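PDB 3NQP: SusD superfamily protein from Bacteroides fragilis NCTC 9343, which is of unknown function but, as a SusD-family outer-membrane protein, probably takes part in binding sugars at the bacterial cell surface. Local coordinates for residues Ile28-His32 with Glu119-Leu123; Lys33-Ala39 with Ile269-Glu275; Leu49-Ile55 with Ile70-Phe75; Trp453-Arg457 with Lys491-Pro495. One frame throughout, in Å; residues are numbered along the deposited sequence.

Contacts 1 and 3 are buried, whereas contacts 2 and 4 are only partly so; waters bridge the segments of contacts 2, 3 and 4. Contacts 1 and 2 both use helix 21-37 and touch through Leu-123 and Leu-35; the first is mainly aliphatic helix packing, the second adds a charged network where a loop of the SusD-family region meets the helix. Contact 3 lies across the chain's centre from contact 1, and contact 4 from contact 2; the centres of contacts 3 and 4 are about 11 Å apart. These two adjoin through Arg-50, Gln-73 and Lys-491, which connect the two family regions. Direct side-chain hydrogen bonds bridge contact 3, while in contact 4 a water makes the polar connection.

Contact 1. Residues Ile28-His32 with Glu119-Leu123; sequences IDGIH and EVYGL
Ile-28 and Ile-31 pack against Val-120 and Leu-123 where helices 21-37 and 110-135 run side by side, a near-parallel helix pair in the alpha-helical, TPR-like framework of the SusD family. The short segments lie 11.7 Å apart between axes, with their directions 23° apart, and branched side chains from both helices meet in the interval. Val-120 sends CG2 between the two isoleucines, touching Ile-28 CD1 at 3.7 Å and Ile-31 CD1 at 3.9 Å. Ile-31 divides its two branches between different residues: at a chi1 of -77° CG1 lies beside the backbone N and leads to Val-120, while CG2, opposite that nitrogen, meets Leu-123 CD1 at 3.4 Å, tighter than usual for two carbons. That same leucine methyl lies over the rim of one face of the His-32 ring. The carboxylate of Glu-119 stands beside this apolar patch, its OE1 against Ile-28 CG2. It also approaches the imidazole without charged-atom contact, Glu-119 OE2 lying 4.1 Å from His-32 NE2. The negative group might nevertheless polarise the imidazole. In the next shell, Tyr-197 and Trp-198 of a loop pack on this side, and the backbone N of Trp-198 hydrogen-bonds to His-32 NE2. Helix 89-102 packs nearby through Leu-95, Phe-98 and Ile-99. The rotation of the histidine is fixed from within its own helix as well: His-32 ND1 donates to Ile-28 O over 2.8 Å at 171°, reaching that oxygen from the face opposite to the backbone donor His-32 N.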
# COMPACT_ATOMS: atom_id res chain seq x y z
N ILE A 28 -10.57 1.37 -21.42
CA ILE A 28 -10.75 1.20 -19.98
C ILE A 28 -10.01 -0.02 -19.47
O ILE A 28 -9.38 0.04 -18.39
CB ILE A 28 -12.25 1.09 -19.57
CG1 ILE A 28 -12.88 2.47 -19.58
CG2 ILE A 28 -12.44 0.48 -18.15
CD1 ILE A 28 -12.49 3.33 -18.38
N ASP A 29 -10.08 -1.12 -20.21
CA ASP A 29 -9.30 -2.29 -19.85
C ASP A 29 -7.82 -2.00 -19.85
O ASP A 29 -7.10 -2.44 -18.96
CB ASP A 29 -9.62 -3.48 -20.76
CG ASP A 29 -10.98 -4.08 -20.47
OD1 ASP A 29 -11.72 -3.55 -19.62
OD2 ASP A 29 -11.30 -5.10 -21.09
N GLY A 30 -7.36 -1.29 -20.87
CA GLY A 30 -5.95 -0.91 -20.99
C GLY A 30 -5.52 -0.04 -19.84
O GLY A 30 -4.44 -0.22 -19.29
N ILE A 31 -6.33 0.95 -19.51
CA ILE A 31 -6.07 1.80 -18.33
C ILE A 31 -5.87 0.93 -17.08
O ILE A 31 -4.96 1.16 -16.28
CB ILE A 31 -7.18 2.86 -18.10
CG1 ILE A 31 -7.04 4.04 -19.10
CG2 ILE A 31 -7.18 3.34 -16.59
CD1 ILE A 31 -8.34 4.89 -19.25
N HIS A 32 -6.72 -0.09 -16.91
CA HIS A 32 -6.57 -0.94 -15.73
C HIS A 32 -5.31 -1.84 -15.75
O HIS A 32 -4.74 -2.13 -14.72
CB HIS A 32 -7.85 -1.74 -15.43
CG HIS A 32 -8.93 -0.90 -14.83
ND1 HIS A 32 -9.73 -0.06 -15.58
CD2 HIS A 32 -9.29 -0.72 -13.54
CE1 HIS A 32 -10.54 0.59 -14.78
NE2 HIS A 32 -10.32 0.20 -13.54
N GLU A 119 -14.54 6.31 -13.07
CA GLU A 119 -13.35 5.48 -12.86
C GLU A 119 -12.12 6.32 -13.20
O GLU A 119 -11.14 6.32 -12.44
CB GLU A 119 -13.38 4.21 -13.69
CG GLU A 119 -14.41 3.19 -13.23
CD GLU A 119 -14.35 1.88 -13.99
OE1 GLU A 119 -14.34 1.93 -15.21
OE2 GLU A 119 -14.34 0.78 -13.36
N VAL A 120 -12.17 7.05 -14.32
CA VAL A 120 -10.98 7.66 -14.86
C VAL A 120 -10.60 8.91 -14.05
O VAL A 120 -9.43 9.13 -13.81
CB VAL A 120 -11.10 7.93 -16.37
CG1 VAL A 120 -9.98 8.78 -16.85
CG2 VAL A 120 -11.14 6.56 -17.13
N TYR A 121 -11.57 9.68 -13.58
CA TYR A 121 -11.25 10.78 -12.65
C TYR A 121 -10.75 10.28 -11.31
O TYR A 121 -9.83 10.87 -10.74
CB TYR A 121 -12.46 11.66 -12.43
CG TYR A 121 -12.73 12.67 -13.53
CD1 TYR A 121 -12.08 13.92 -13.52
CD2 TYR A 121 -13.65 12.42 -14.53
CE1 TYR A 121 -12.35 14.87 -14.48
CE2 TYR A 121 -13.90 13.39 -15.53
CZ TYR A 121 -13.25 14.61 -15.47
OH TYR A 121 -13.49 15.58 -16.40
N GLY A 122 -11.31 9.18 -10.82
CA GLY A 122 -10.80 8.54 -9.63
C GLY A 122 -9.34 8.13 -9.75
O GLY A 122 -8.55 8.29 -8.81
N LEU A 123 -9.00 7.52 -10.87
CA LEU A 123 -7.66 7.04 -11.11
C LEU A 123 -6.68 8.16 -11.34
O LEU A 123 -5.50 8.04 -10.98
CB LEU A 123 -7.64 6.07 -12.30
CG LEU A 123 -8.26 4.70 -12.05
CD1 LEU A 123 -8.26 3.86 -13.37
CD2 LEU A 123 -7.59 3.91 -10.91

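Contact 2. Residues Lys33-Ala39 with Ile269-Glu275; sequences KHLRDAA and IRFLEGE. With EDO (1,2-ethanediol), chain G.
Arg-36 leaves the helix with a chi1 of 174°, CG opposite the amide nitrogen, and lays its aliphatic chain across Ile-269 and Phe-271; a bend at chi3 (64°) turns its guanidinium past them to the side where Glu-275 lies. The two first neighbours are close: Arg-36 CG is 3.4 Å from Ile-269 CG2 and 3.5 Å from Phe-271 CE1. Ile-269 uses its other branch for helix 21-37 and the start of helix 39-48, CD1 against Leu-35 and CG1 against Ala-39 CB. This joins the helices to the end of strand 265-269, and strand 377-381 packs on the same Ile-269 and Ala-39.

The polar half spreads over four residues, Lys-33, Arg-36, Asp-37 and Glu-275, in a salt-bridge network. Arg-36 grips Asp-37 side-on with NE and NH2, both to OD1, the NH2 bond measuring 3.0 Å. Across the contact the ion pairs are long: Arg-36 NH1 is 3.9 Å from Glu-275 OE1 and Lys-33 NZ 3.9 Å from Glu-275 OE2. One water accepts from Arg-36 NH1 at 2.9 Å and donates to Arg-270 O and Glu-275 OE1. Lys-33 NZ also donates to O1 of an ethanediol, probably left from crystallisation. Arg-36 thus bonds directly to Asp-37 but reaches Glu-275 through a water and a long ion pair; Lys-33 adds a second long pair, and attraction to the exposed glutamate is probably modest.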
# COMPACT_ATOMS: atom_id res chain seq x y z
N LYS A 33 -4.88 -2.29 -16.93
CA LYS A 33 -3.71 -3.15 -17.02
C LYS A 33 -2.45 -2.30 -16.79
O LYS A 33 -1.46 -2.77 -16.25
CB LYS A 33 -3.67 -3.89 -18.35
CG LYS A 33 -4.87 -4.88 -18.54
CD LYS A 33 -4.64 -5.88 -19.65
CE LYS A 33 -5.84 -6.87 -19.83
NZ LYS A 33 -6.79 -6.96 -18.63
N HIS A 34 -2.48 -1.04 -17.20
CA HIS A 34 -1.35 -0.15 -16.96
C HIS A 34 -1.29 0.19 -15.48
O HIS A 34 -0.21 0.43 -14.92
CB HIS A 34 -1.47 1.14 -17.78
CG HIS A 34 -1.04 1.01 -19.21
ND1 HIS A 34 -1.72 1.59 -20.26
CD2 HIS A 34 0.02 0.36 -19.76
CE1 HIS A 34 -1.12 1.30 -21.39
NE2 HIS A 34 -0.06 0.56 -21.12
N LEU A 35 -2.46 0.23 -14.83
CA LEU A 35 -2.51 0.44 -13.40
C LEU A 35 -1.91 -0.82 -12.73
O LEU A 35 -1.13 -0.68 -11.79
CB LEU A 35 -3.93 0.67 -12.91
CG LEU A 35 -4.18 0.87 -11.43
CD1 LEU A 35 -3.55 2.23 -11.00
CD2 LEU A 35 -5.67 0.79 -11.12
N ARG A 36 -2.29 -2.01 -13.20
CA ARG A 36 -1.71 -3.25 -12.68
C ARG A 36 -0.18 -3.19 -12.75
O ARG A 36 0.53 -3.56 -11.80
CB ARG A 36 -2.21 -4.44 -13.49
CG ARG A 36 -1.58 -5.77 -13.13
CD ARG A 36 -1.73 -6.81 -14.24
NE ARG A 36 -1.02 -6.38 -15.43
CZ ARG A 36 -1.35 -6.68 -16.67
NH1 ARG A 36 -2.40 -7.44 -16.94
NH2 ARG A 36 -0.61 -6.19 -17.64
N ASP A 37 0.33 -2.73 -13.90
CA ASP A 37 1.76 -2.65 -14.11
C ASP A 37 2.47 -1.67 -13.15
O ASP A 37 3.66 -1.79 -12.93
CB ASP A 37 2.08 -2.22 -15.56
CG ASP A 37 1.71 -3.28 -16.60
OD1 ASP A 37 1.38 -4.42 -16.24
OD2 ASP A 37 1.70 -2.93 -17.79
N ALA A 38 1.74 -0.71 -12.60
CA ALA A 38 2.32 0.21 -11.57
C ALA A 38 2.08 -0.23 -10.13
O ALA A 38 2.49 0.47 -9.19
CB ALA A 38 1.77 1.61 -11.77
N ALA A 39 1.46 -1.40 -9.94
CA ALA A 39 1.10 -1.84 -8.59
C ALA A 39 2.30 -2.14 -7.69
O ALA A 39 2.29 -1.82 -6.49
CB ALA A 39 0.19 -3.06 -8.65
N ILE A 269 -5.91 -5.11 -7.59
CA ILE A 269 -5.29 -5.30 -8.88
C ILE A 269 -5.30 -6.81 -9.22
O ILE A 269 -4.77 -7.61 -8.47
CB ILE A 269 -3.83 -4.81 -8.87
CG1 ILE A 269 -3.75 -3.28 -8.63
CG2 ILE A 269 -3.08 -5.24 -10.14
CD1 ILE A 269 -4.43 -2.42 -9.70
N ARG A 270 -5.88 -7.16 -10.35
CA ARG A 270 -5.98 -8.55 -10.83
C ARG A 270 -4.72 -9.03 -11.53
O ARG A 270 -4.29 -8.46 -12.55
CB ARG A 270 -7.20 -8.67 -11.78
CG ARG A 270 -7.47 -10.08 -12.41
CD ARG A 270 -7.56 -11.20 -11.34
NE ARG A 270 -8.48 -10.94 -10.23
CZ ARG A 270 -9.79 -11.10 -10.27
NH1 ARG A 270 -10.41 -11.50 -11.39
NH2 ARG A 270 -10.51 -10.81 -9.20
N PHE A 271 -4.10 -10.07 -10.97
CA PHE A 271 -3.05 -10.82 -11.63
C PHE A 271 -3.71 -12.14 -12.03
O PHE A 271 -4.57 -12.63 -11.32
CB PHE A 271 -1.82 -10.98 -10.70
CG PHE A 271 -0.99 -9.70 -10.59
CD1 PHE A 271 -0.15 -9.30 -11.64
CD2 PHE A 271 -1.09 -8.88 -9.50
CE1 PHE A 271 0.56 -8.11 -11.58
CE2 PHE A 271 -0.41 -7.70 -9.43
CZ PHE A 271 0.43 -7.30 -10.48
N LEU A 272 -3.37 -12.64 -13.22
CA LEU A 272 -4.08 -13.78 -13.82
C LEU A 272 -3.07 -14.67 -14.52
O LEU A 272 -2.30 -14.19 -15.34
CB LEU A 272 -5.13 -13.27 -14.83
CG LEU A 272 -6.03 -14.24 -15.61
CD1 LEU A 272 -6.93 -15.06 -14.65
CD2 LEU A 272 -6.87 -13.48 -16.66
N GLU A 273 -3.02 -15.94 -14.14
CA GLU A 273 -2.17 -16.92 -14.82
C GLU A 273 -2.34 -16.81 -16.33
O GLU A 273 -3.45 -16.65 -16.83
CB GLU A 273 -2.47 -18.33 -14.36
CG GLU A 273 -1.58 -19.40 -14.97
CD GLU A 273 -1.85 -20.78 -14.40
OE1 GLU A 273 -2.71 -20.94 -13.52
OE2 GLU A 273 -1.15 -21.70 -14.80
N GLY A 274 -1.23 -16.84 -17.04
CA GLY A 274 -1.25 -16.70 -18.48
C GLY A 274 -1.38 -15.30 -19.02
O GLY A 274 -1.38 -15.13 -20.23
N GLU A 275 -1.49 -14.30 -18.15
CA GLU A 275 -1.60 -12.90 -18.60
C GLU A 275 -0.53 -12.02 -17.92
O GLU A 275 0.32 -11.44 -18.59
CB GLU A 275 -3.01 -12.38 -18.32
CG GLU A 275 -3.29 -10.92 -18.77
CD GLU A 275 -4.76 -10.53 -18.52
OE1 GLU A 275 -5.13 -10.23 -17.35
OE2 GLU A 275 -5.55 -10.51 -19.49
C1 EDO G . -8.39 -7.33 -15.36
O1 EDO G . -7.12 -7.59 -15.99
C2 EDO G . -8.56 -5.83 -15.14
O2 EDO G . -8.61 -5.20 -16.42
O HOH W 1 -3.58 -9.34 -15.12

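Contact 3. Residues Leu49-Ile55 with Ile70-Phe75; sequences LRGGRFI and IILQNF
The helix 68-71 ends in a Schellman motif, and Gln-73, which carries its positive phi, turns its amide onto Arg-50 of the loop after helix 39-48. A bend at chi2 (-70°) brings the glutamine chain back toward the arginine, and the amide works at both ends. Gln-73 NE2 donates to the backbone oxygen Arg-50 O over 2.9 Å, tilted from that carbonyl plane. Gln-73 OE1 in turn accepts two bonds from the arginine side chain, 2.8 Å from Arg-50 NE and 2.9 Å from Arg-50 NH2. Both donors keep the oxygen in the guanidinium plane, a side-on grip on a single atom. Together the three bonds fix which way round the amide lies.

Phe-75 brings its CE2 over the rim of one face of the same guanidinium, 3.4 Å from Arg-50 NE; the two planes are inclined at 39°. The NH2 of Arg-50 has a further acceptor in Lys-491 O, and the Lys-491 ammonium, salt-bridged to Glu-488, hydrogen-bonds back to Gln-73 O. This N-terminal part of the SusD-family chain is thereby tied to its C-terminal part, with Trp-453 and Trp-494 packing on Arg-50.

Beneath the polar layer the contact is aliphatic. Ile-70 CG2 meets Arg-50 CG at 3.4 Å, crossing it at about a right angle, and also touches Leu-49 CB. Ile-71 places CG2 beside Phe-54 CB at 3.9 Å. A water completes the junction: it donates to Leu-49 O and, at 2.6 Å, to Ile-71 O, while accepting from Gly-52 N.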
# COMPACT_ATOMS: atom_id res chain seq x y z
N LEU A 49 9.04 0.14 1.28
CA LEU A 49 10.50 0.03 1.44
C LEU A 49 11.16 1.00 2.41
O LEU A 49 12.14 0.64 3.04
CB LEU A 49 11.23 0.07 0.10
CG LEU A 49 11.05 -1.10 -0.89
CD1 LEU A 49 11.91 -0.81 -2.13
CD2 LEU A 49 11.33 -2.52 -0.29
N ARG A 50 10.68 2.23 2.47
CA ARG A 50 11.27 3.23 3.38
C ARG A 50 10.76 3.08 4.82
O ARG A 50 11.10 3.89 5.69
CB ARG A 50 10.97 4.64 2.88
CG ARG A 50 11.69 4.98 1.60
CD ARG A 50 11.51 6.48 1.25
NE ARG A 50 12.30 7.29 2.18
CZ ARG A 50 12.48 8.60 2.14
NH1 ARG A 50 11.89 9.37 1.24
NH2 ARG A 50 13.27 9.16 3.05
N GLY A 51 9.93 2.06 5.06
CA GLY A 51 9.30 1.83 6.36
C GLY A 51 10.15 1.39 7.55
O GLY A 51 9.61 1.21 8.60
N GLY A 52 11.47 1.19 7.40
CA GLY A 52 12.33 0.98 8.56
C GLY A 52 12.35 -0.45 9.04
O GLY A 52 12.82 -0.74 10.14
N ARG A 53 11.84 -1.37 8.25
CA ARG A 53 11.82 -2.77 8.70
C ARG A 53 12.34 -3.80 7.72
O ARG A 53 12.13 -5.03 7.93
CB ARG A 53 10.42 -3.16 9.19
CG ARG A 53 9.31 -2.87 8.26
CD ARG A 53 7.96 -3.28 8.96
NE ARG A 53 6.91 -3.18 7.98
CZ ARG A 53 5.64 -3.53 8.14
NH1 ARG A 53 5.21 -4.04 9.29
NH2 ARG A 53 4.78 -3.35 7.13
N PHE A 54 13.07 -3.34 6.71
CA PHE A 54 13.71 -4.23 5.75
C PHE A 54 15.20 -4.37 6.10
O PHE A 54 15.78 -3.49 6.70
CB PHE A 54 13.54 -3.67 4.35
CG PHE A 54 12.20 -3.99 3.74
CD1 PHE A 54 11.98 -5.18 3.11
CD2 PHE A 54 11.16 -3.13 3.87
CE1 PHE A 54 10.75 -5.49 2.58
CE2 PHE A 54 9.92 -3.43 3.34
CZ PHE A 54 9.72 -4.62 2.71
N ILE A 55 15.79 -5.53 5.83
CA ILE A 55 17.22 -5.66 6.00
C ILE A 55 17.92 -5.18 4.71
O ILE A 55 17.28 -5.07 3.64
CB ILE A 55 17.62 -7.09 6.36
CG1 ILE A 55 17.35 -8.04 5.21
CG2 ILE A 55 16.89 -7.59 7.63
CD1 ILE A 55 18.59 -8.60 4.63
N ILE A 70 17.04 2.88 -1.17
CA ILE A 70 15.70 3.32 -0.69
C ILE A 70 15.52 2.93 0.79
O ILE A 70 15.13 3.74 1.64
CB ILE A 70 14.50 2.75 -1.54
CG1 ILE A 70 14.56 3.25 -2.99
CG2 ILE A 70 13.11 3.18 -0.94
CD1 ILE A 70 13.52 2.66 -3.89
N ILE A 71 15.84 1.68 1.08
CA ILE A 71 15.68 1.11 2.39
C ILE A 71 16.51 1.88 3.41
O ILE A 71 16.02 2.13 4.50
CB ILE A 71 16.06 -0.39 2.39
CG1 ILE A 71 15.02 -1.19 1.59
CG2 ILE A 71 16.20 -0.86 3.85
CD1 ILE A 71 15.46 -2.55 1.06
N LEU A 72 17.73 2.28 3.03
CA LEU A 72 18.66 3.02 3.89
C LEU A 72 18.36 4.51 3.94
O LEU A 72 19.05 5.26 4.61
CB LEU A 72 20.12 2.77 3.46
CG LEU A 72 20.64 1.33 3.67
CD1 LEU A 72 21.95 1.03 2.92
CD2 LEU A 72 20.76 1.02 5.18
N GLN A 73 17.34 4.97 3.24
CA GLN A 73 17.05 6.39 3.19
C GLN A 73 18.18 7.21 2.51
O GLN A 73 18.30 8.40 2.78
CB GLN A 73 16.76 6.97 4.60
CG GLN A 73 15.93 6.04 5.54
CD GLN A 73 14.49 5.86 5.13
OE1 GLN A 73 13.97 6.69 4.40
NE2 GLN A 73 13.84 4.78 5.60
N ASN A 74 18.97 6.57 1.64
CA ASN A 74 20.06 7.20 0.93
C ASN A 74 19.44 7.83 -0.30
O ASN A 74 19.21 7.13 -1.30
CB ASN A 74 21.11 6.21 0.41
CG ASN A 74 21.92 5.54 1.50
OD1 ASN A 74 21.94 5.98 2.67
ND2 ASN A 74 22.61 4.45 1.11
N PHE A 75 19.16 9.13 -0.21
CA PHE A 75 18.48 9.85 -1.26
C PHE A 75 19.21 11.14 -1.58
O PHE A 75 19.51 11.91 -0.68
CB PHE A 75 17.07 10.21 -0.84
CG PHE A 75 16.06 9.09 -1.04
CD1 PHE A 75 15.54 8.84 -2.31
CD2 PHE A 75 15.65 8.31 0.00
CE1 PHE A 75 14.62 7.85 -2.51
CE2 PHE A 75 14.73 7.27 -0.21
CZ PHE A 75 14.22 7.06 -1.45
O HOH W 2 13.64 1.50 5.46

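Contact 4. Residues Trp453-Arg457 with Lys491-Pro495; sequences WWDLR and KLLWP
Trp-453 and Arg-457, one turn apart on helix 452-458, face the backbone of Leu-492 in the loop that precedes helix 498-503. Apolar packing comes from Leu-492, whose CD2 lies 3.8 Å from Arg-457 CD. A methyl of the next residue, Leu-493 CD2, lies against the guanidinium, 4.0 Å from Arg-457 NH2. A chi1 of -72° sets Arg-457 CG over the rim of one Trp-453 face, and bends at chi2 and chi3 then turn the guanidinium toward Leu-492 O.

Among the aromatic groups, the two indoles pass one another, pointing opposite ways. Their five-membered rings are 5.9 Å apart between centroids, with planes at 71°, and Trp-453 NE1 sits at the edge of the Trp-494 ring, in its plane.

Polar linkage passes through one water, which accepts from Trp-453 NE1 at 2.9 Å, donates to Leu-492 O at 2.7 Å and takes a weak bond from Arg-457 NH1. The Leu-492 carbonyl oxygen itself lies over a face of the guanidinium. Outside the segments, Arg-457 NH1 makes a weak hydrogen bond to Arg-133 O, and Trp-213 packs on the side chain. The chemistry implies a helix-loop junction in which water, not a direct hydrogen bond, links the indole NH to the Leu-492 carbonyl.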
# COMPACT_ATOMS: atom_id res chain seq x y z
N TRP A 453 5.27 3.27 5.15
CA TRP A 453 5.96 4.55 4.85
C TRP A 453 4.95 5.67 5.02
O TRP A 453 5.25 6.71 5.61
CB TRP A 453 6.57 4.59 3.43
CG TRP A 453 7.15 5.98 3.05
CD1 TRP A 453 6.77 6.73 2.02
CD2 TRP A 453 8.15 6.72 3.77
NE1 TRP A 453 7.46 7.94 2.02
CE2 TRP A 453 8.34 7.94 3.08
CE3 TRP A 453 8.92 6.47 4.90
CZ2 TRP A 453 9.23 8.88 3.49
CZ3 TRP A 453 9.81 7.42 5.31
CH2 TRP A 453 9.97 8.61 4.60
N TRP A 454 3.73 5.45 4.49
CA TRP A 454 2.70 6.50 4.59
C TRP A 454 2.30 6.76 6.07
O TRP A 454 2.20 7.92 6.51
CB TRP A 454 1.49 6.15 3.71
CG TRP A 454 1.84 5.92 2.25
CD1 TRP A 454 1.34 4.95 1.43
CD2 TRP A 454 2.67 6.75 1.43
NE1 TRP A 454 1.85 5.11 0.15
CE2 TRP A 454 2.66 6.20 0.14
CE3 TRP A 454 3.42 7.90 1.66
CZ2 TRP A 454 3.39 6.76 -0.90
CZ3 TRP A 454 4.16 8.44 0.61
CH2 TRP A 454 4.13 7.86 -0.64
N ASP A 455 2.13 5.69 6.82
CA ASP A 455 1.82 5.78 8.26
C ASP A 455 2.87 6.59 9.03
O ASP A 455 2.49 7.39 9.90
CB ASP A 455 1.68 4.38 8.86
CG ASP A 455 0.49 3.61 8.28
OD1 ASP A 455 -0.43 4.21 7.69
OD2 ASP A 455 0.48 2.36 8.39
N LEU A 456 4.17 6.40 8.70
CA LEU A 456 5.26 7.13 9.34
C LEU A 456 5.28 8.59 8.97
O LEU A 456 5.62 9.44 9.81
CB LEU A 456 6.62 6.52 9.00
CG LEU A 456 6.84 5.11 9.57
CD1 LEU A 456 8.09 4.50 8.84
CD2 LEU A 456 7.06 5.14 11.11
N ARG A 457 4.91 8.91 7.73
CA ARG A 457 4.80 10.32 7.32
C ARG A 457 3.62 11.02 8.01
O ARG A 457 3.71 12.19 8.34
CB ARG A 457 4.56 10.44 5.80
CG ARG A 457 5.76 10.11 4.91
CD ARG A 457 6.76 11.22 4.73
NE ARG A 457 6.17 12.55 4.49
CZ ARG A 457 5.66 12.98 3.35
NH1 ARG A 457 5.62 12.22 2.30
NH2 ARG A 457 5.16 14.20 3.27
N LYS A 491 14.23 14.76 3.36
CA LYS A 491 14.04 13.40 2.86
C LYS A 491 12.62 12.84 3.08
O LYS A 491 12.37 11.67 2.73
CB LYS A 491 15.04 12.42 3.50
CG LYS A 491 16.53 12.64 3.13
CD LYS A 491 17.39 11.52 3.71
CE LYS A 491 18.88 11.68 3.43
NZ LYS A 491 19.62 10.52 4.09
N LEU A 492 11.71 13.65 3.63
CA LEU A 492 10.29 13.27 3.62
C LEU A 492 9.80 13.10 2.17
O LEU A 492 8.94 12.25 1.91
CB LEU A 492 9.43 14.31 4.35
CG LEU A 492 9.63 14.56 5.85
CD1 LEU A 492 8.76 15.76 6.29
CD2 LEU A 492 9.34 13.28 6.67
N LEU A 493 10.33 13.95 1.26
CA LEU A 493 10.06 13.91 -0.17
C LEU A 493 11.24 13.32 -0.91
O LEU A 493 12.34 13.24 -0.39
CB LEU A 493 9.67 15.29 -0.73
CG LEU A 493 8.53 16.00 0.01
CD1 LEU A 493 8.28 17.42 -0.55
CD2 LEU A 493 7.24 15.18 0.03
N TRP A 494 10.97 12.82 -2.11
CA TRP A 494 11.97 12.17 -2.93
C TRP A 494 12.59 13.12 -3.97
O TRP A 494 11.92 14.05 -4.49
CB TRP A 494 11.36 10.96 -3.63
CG TRP A 494 10.82 9.86 -2.75
CD1 TRP A 494 10.10 9.99 -1.60
CD2 TRP A 494 10.90 8.46 -3.01
NE1 TRP A 494 9.74 8.74 -1.12
CE2 TRP A 494 10.22 7.79 -1.99
CE3 TRP A 494 11.48 7.69 -4.05
CZ2 TRP A 494 10.09 6.39 -1.95
CZ3 TRP A 494 11.38 6.31 -4.00
CH2 TRP A 494 10.69 5.67 -2.97
N PRO A 495 13.89 12.96 -4.22
CA PRO A 495 14.50 13.85 -5.21
C PRO A 495 14.29 13.35 -6.63
O PRO A 495 13.84 12.23 -6.84
CB PRO A 495 15.98 13.76 -4.86
CG PRO A 495 16.15 12.30 -4.40
CD PRO A 495 14.84 11.91 -3.79
O HOH W 3 7.52 10.38 0.54